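Local coordinates for colicin-M immunity protein (Escherichia coli, PDB 4AEQ) that protects cells that carry the colicin M plasmid against the bacteriocin colicin M, and is seen here as a domain-swapped dimer, at residues G9-C12 with Y13-S16; K25-Y28 with L29-K33. All coordinates share one frame; numbering follows the deposited sequence.

In the fold
Both contacts are local and face the second subunit of a domain-swapped dimer, consistent with their lying in the exchanged part: interaction 1 is the turn that leads into helix 17-42, and interaction 2 is a stretch of that helix. Their centres are 20 Å apart and their nearest atoms about 11 Å apart, so they do not touch. Interaction 1, 22 Å from the centre of the chain, is peripheral and is tied by a disulfide from C12 to C88 of the second subunit; i to i+3 backbone bonds, one glutamine side-chain bond and small apolar contacts shape it. Interaction 2, about 13 Å from the centre, combines regular helical bonds with a buried Y28-M32 contact and a D27-R31 charge pair reaching a phosphate ion.

Interaction 1. Residues G9-C12 with Y13-S16; sequences GPAC and YQVS
Y13 and A11 meet in a tight turn with a short 3-10 segment, just before helix 17-42. The A11 CB atom sits 3.4 Å from Y13 CE2, approaching the ring obliquely. The Y13 ring can reach it because CG stands between the backbone N and the carbonyl carbon (chi1 71°), which turns the phenol back along the chain.

Q14 follows and closes on A11 twice. Its backbone N donates to A11 O over 2.8 Å, the i to i+3 bond expected of a 3-10 turn, while its side-chain OE1 accepts from A11 N at 3.2 Å. The latter is moderately bent (149° at the hydrogen), with the donor tilted 33° from the amide carbonyl plane. A11 is thus gripped through both its peptide N-H and its C=O, and Q14 CG also lies 3.5 Å above one face of the Y13 ring.

V15 N repeats the i to i+3 pattern with C12 O (2.9 Å). The V15 side chain reaches back toward the proline, its CG2 branch resting 3.6 Å from P10 CG. C12 itself forms a disulfide with C88 of the second subunit, and V15 O receives a hydrogen bond from R56 of that subunit, so the turn is joined to the partner chain at C12 and again at V15. S16 then takes the N-cap position: its side chain caps a backbone N of the helix, and S16 N is hydrogen-bonded to Q19 OE1.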
loop_
_atom_site.group_PDB
_atom_site.type_symbol
_atom_site.label_atom_id
_atom_site.label_comp_id
_atom_site.label_asym_id
_atom_site.label_seq_id
_atom_site.Cartn_x
_atom_site.Cartn_y
_atom_site.Cartn_z
ATOM N N GLY A 9 8.935 8.384 -10.363
ATOM C CA GLY A 9 8.825 9.574 -9.541
ATOM C C GLY A 9 10.169 10.226 -9.288
ATOM O O GLY A 9 11.186 9.801 -9.834
ATOM N N PRO A 10 10.182 11.274 -8.457
ATOM C CA PRO A 10 11.416 12.000 -8.156
ATOM C C PRO A 10 12.369 11.160 -7.318
ATOM O O PRO A 10 11.927 10.290 -6.569
ATOM C CB PRO A 10 10.919 13.185 -7.328
ATOM C CG PRO A 10 9.681 12.686 -6.673
ATOM C CD PRO A 10 9.035 11.787 -7.687
ATOM N N ALA A 11 13.665 11.418 -7.448
ATOM C CA ALA A 11 14.637 10.821 -6.545
ATOM C C ALA A 11 14.457 11.463 -5.171
ATOM O O ALA A 11 14.061 12.623 -5.072
ATOM C CB ALA A 11 16.050 11.038 -7.061
ATOM N N CYS A 12 14.735 10.712 -4.111
ATOM C CA CYS A 12 14.510 11.219 -2.760
ATOM C C CYS A 12 15.238 12.533 -2.476
ATOM O O CYS A 12 14.719 13.390 -1.760
ATOM C CB CYS A 12 14.858 10.156 -1.719
ATOM S SG CYS A 12 13.631 8.843 -1.654
ATOM N N TYR A 13 16.432 12.698 -3.039
ATOM C CA TYR A 13 17.205 13.913 -2.790
ATOM C C TYR A 13 16.568 15.136 -3.448
ATOM O O TYR A 13 16.925 16.272 -3.146
ATOM C CB TYR A 13 18.667 13.751 -3.226
ATOM C CG TYR A 13 18.895 13.702 -4.722
ATOM C CD1 TYR A 13 19.089 14.867 -5.456
ATOM C CD2 TYR A 13 18.946 12.487 -5.397
ATOM C CE1 TYR A 13 19.310 14.824 -6.823
ATOM C CE2 TYR A 13 19.168 12.435 -6.763
ATOM C CZ TYR A 13 19.349 13.606 -7.469
ATOM O OH TYR A 13 19.568 13.556 -8.826
ATOM N N GLN A 14 15.617 14.893 -4.342
ATOM C CA GLN A 14 14.867 15.969 -4.973
ATOM C C GLN A 14 13.556 16.242 -4.238
ATOM O O GLN A 14 12.813 17.157 -4.595
ATOM C CB GLN A 14 14.597 15.630 -6.438
ATOM C CG GLN A 14 15.863 15.384 -7.240
ATOM C CD GLN A 14 15.581 14.859 -8.632
ATOM O OE1 GLN A 14 14.647 14.086 -8.838
ATOM N NE2 GLN A 14 16.390 15.279 -9.597
ATOM N N VAL A 15 13.282 15.452 -3.206
ATOM C CA VAL A 15 12.043 15.586 -2.446
ATOM C C VAL A 15 12.290 16.272 -1.110
ATOM O O VAL A 15 13.017 15.755 -0.268
ATOM C CB VAL A 15 11.392 14.212 -2.185
ATOM C CG1 VAL A 15 10.161 14.360 -1.298
ATOM C CG2 VAL A 15 11.028 13.545 -3.500
ATOM N N SER A 16 11.689 17.442 -0.922
ATOM C CA SER A 16 11.811 18.169 0.336
ATOM C C SER A 16 10.980 17.508 1.430
ATOM O O SER A 16 10.067 16.732 1.142
ATOM C CB SER A 16 11.374 19.624 0.163
ATOM O OG SER A 16 9.970 19.710 -0.015
#

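Interaction 2. Residues K25-Y28 with L29-K33; sequences KNDY and LQRMK. With PO4 (phosphate ion), chain B.
D27 and R31 form a salt bridge of uncommon geometry: D27 OD2 lies 3.1 Å from R31 NE but over one face of the guanidinium, with the carboxylate and guanidinium planes 63° apart. No N-H points at the oxygen, so charge alone joins the pair. One turn of helix 17-42 separates the two residues, and the aspartate CG, anti to the backbone N (chi1 -176°), brings the carboxylate across the extended arginine, over its guanidinium. The same OD2 is hydrogen-bonded to Y95 OH of the second subunit.

At the far end of R31, NH1 gives a weak, strongly bent hydrogen bond to O1 of a phosphate ion (2.7 Å, 119° at the hydrogen). Phosphate O2 lies at the guanidinium edge, in its plane, and the ion is also hydrogen-bonded to Y95 N of the second subunit.

Further round the helix, M32 CG stands over one face of the Y28 ring, 3.9 Å from its centroid, a CH-pi contact. The methionine then bends at chi2 and chi3, placing M32 SD obliquely, 4.5 Å from the centroid of the Y28 ring, as a Met-aromatic contact. Edge-to-face contacts with F71 and Y82 of the second subunit enclose Y28 further.

Backbone bonds such as M32 N to Y28 O (2.9 Å) keep the i to i+4 spacing. The phosphate probably comes from the crystallisation liquor; its place is consistent with an anion drawn to the R31 guanidinium, whose charge D27 probably also offsets.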
loop_
_atom_site.group_PDB
_atom_site.type_symbol
_atom_site.label_atom_id
_atom_site.label_comp_id
_atom_site.label_asym_id
_atom_site.label_seq_id
_atom_site.Cartn_x
_atom_site.Cartn_y
_atom_site.Cartn_z
ATOM N N LYS A 25 0.817 12.131 3.790
ATOM C CA LYS A 25 -0.493 12.458 4.341
ATOM C C LYS A 25 -1.585 12.112 3.333
ATOM O O LYS A 25 -2.594 11.487 3.683
ATOM C CB LYS A 25 -0.566 13.931 4.742
ATOM C CG LYS A 25 -1.917 14.352 5.318
ATOM C CD LYS A 25 -1.874 15.777 5.857
ATOM C CE LYS A 25 -3.246 16.239 6.321
ATOM N NZ LYS A 25 -3.186 17.574 6.985
ATOM N N ASN A 26 -1.376 12.505 2.078
ATOM C CA ASN A 26 -2.338 12.168 1.028
ATOM C C ASN A 26 -2.563 10.664 0.974
ATOM O O ASN A 26 -3.705 10.181 0.988
ATOM C CB ASN A 26 -1.861 12.665 -0.341
ATOM C CG ASN A 26 -2.029 14.165 -0.511
ATOM O OD1 ASN A 26 -2.743 14.814 0.252
ATOM N ND2 ASN A 26 -1.383 14.716 -1.530
ATOM N N ASP A 27 -1.460 9.928 0.918
ATOM C CA ASP A 27 -1.502 8.475 0.810
ATOM C C ASP A 27 -2.195 7.825 2.007
ATOM O O ASP A 27 -3.053 6.949 1.849
ATOM C CB ASP A 27 -0.080 7.937 0.661
ATOM C CG ASP A 27 -0.043 6.446 0.459
ATOM O OD1 ASP A 27 -0.164 6.004 -0.701
ATOM O OD2 ASP A 27 0.112 5.719 1.457
ATOM N N TYR A 28 -1.814 8.256 3.205
ATOM C CA TYR A 28 -2.369 7.706 4.434
ATOM C C TYR A 28 -3.876 7.922 4.514
ATOM O O TYR A 28 -4.635 6.979 4.757
ATOM C CB TYR A 28 -1.687 8.324 5.655
ATOM C CG TYR A 28 -2.319 7.931 6.972
ATOM C CD1 TYR A 28 -2.019 6.718 7.576
ATOM C CD2 TYR A 28 -3.220 8.775 7.607
ATOM C CE1 TYR A 28 -2.598 6.360 8.782
ATOM C CE2 TYR A 28 -3.802 8.426 8.809
ATOM C CZ TYR A 28 -3.488 7.223 9.394
ATOM O OH TYR A 28 -4.071 6.882 10.592
ATOM N N LEU A 29 -4.309 9.162 4.316
ATOM C CA LEU A 29 -5.739 9.464 4.370
ATOM C C LEU A 29 -6.533 8.702 3.302
ATOM O O LEU A 29 -7.601 8.133 3.584
ATOM C CB LEU A 29 -5.985 10.973 4.269
ATOM C CG LEU A 29 -5.551 11.769 5.505
ATOM C CD1 LEU A 29 -5.802 13.256 5.309
ATOM C CD2 LEU A 29 -6.256 11.257 6.768
ATOM N N GLN A 30 -6.007 8.684 2.079
ATOM C CA GLN A 30 -6.680 7.973 0.999
ATOM C C GLN A 30 -6.833 6.496 1.353
ATOM O O GLN A 30 -7.890 5.907 1.132
ATOM C CB GLN A 30 -5.927 8.129 -0.326
ATOM C CG GLN A 30 -4.961 6.995 -0.622
ATOM C CD GLN A 30 -4.235 7.166 -1.941
ATOM O OE1 GLN A 30 -4.554 8.057 -2.732
ATOM N NE2 GLN A 30 -3.252 6.307 -2.187
ATOM N N ARG A 31 -5.781 5.897 1.907
ATOM C CA ARG A 31 -5.825 4.489 2.291
ATOM C C ARG A 31 -6.835 4.209 3.394
ATOM O O ARG A 31 -7.634 3.280 3.296
ATOM C CB ARG A 31 -4.440 4.004 2.706
ATOM C CG ARG A 31 -3.461 3.907 1.559
ATOM C CD ARG A 31 -2.184 3.224 1.995
ATOM N NE ARG A 31 -1.259 3.026 0.883
ATOM C CZ ARG A 31 -0.092 2.404 0.983
ATOM N NH1 ARG A 31 0.298 1.909 2.143
ATOM N NH2 ARG A 31 0.680 2.271 -0.082
ATOM N N MET A 32 -6.799 5.022 4.443
ATOM C CA MET A 32 -7.762 4.885 5.528
ATOM C C MET A 32 -9.171 4.855 4.951
ATOM O O MET A 32 -9.952 3.920 5.210
ATOM C CB MET A 32 -7.629 6.046 6.514
ATOM C CG MET A 32 -6.352 6.005 7.339
ATOM S SD MET A 32 -6.539 5.024 8.843
ATOM C CE MET A 32 -7.547 6.133 9.822
ATOM N N LYS A 33 -9.480 5.872 4.146
ATOM C CA LYS A 33 -10.792 5.970 3.509
ATOM C C LYS A 33 -11.142 4.728 2.688
ATOM O O LYS A 33 -12.177 4.096 2.911
ATOM C CB LYS A 33 -10.845 7.205 2.611
ATOM C CG LYS A 33 -12.065 7.265 1.703
ATOM C CD LYS A 33 -12.066 8.559 0.907
ATOM C CE LYS A 33 -12.011 9.759 1.842
ATOM N NZ LYS A 33 -11.596 11.003 1.139
HETATM P P PO4 B . 1.005 -0.809 3.632
HETATM O O1 PO4 B . 1.248 -0.620 2.155
HETATM O O2 PO4 B . 1.241 0.495 4.353
HETATM O O3 PO4 B . -0.421 -1.254 3.862
HETATM O O4 PO4 B . 1.960 -1.849 4.167
#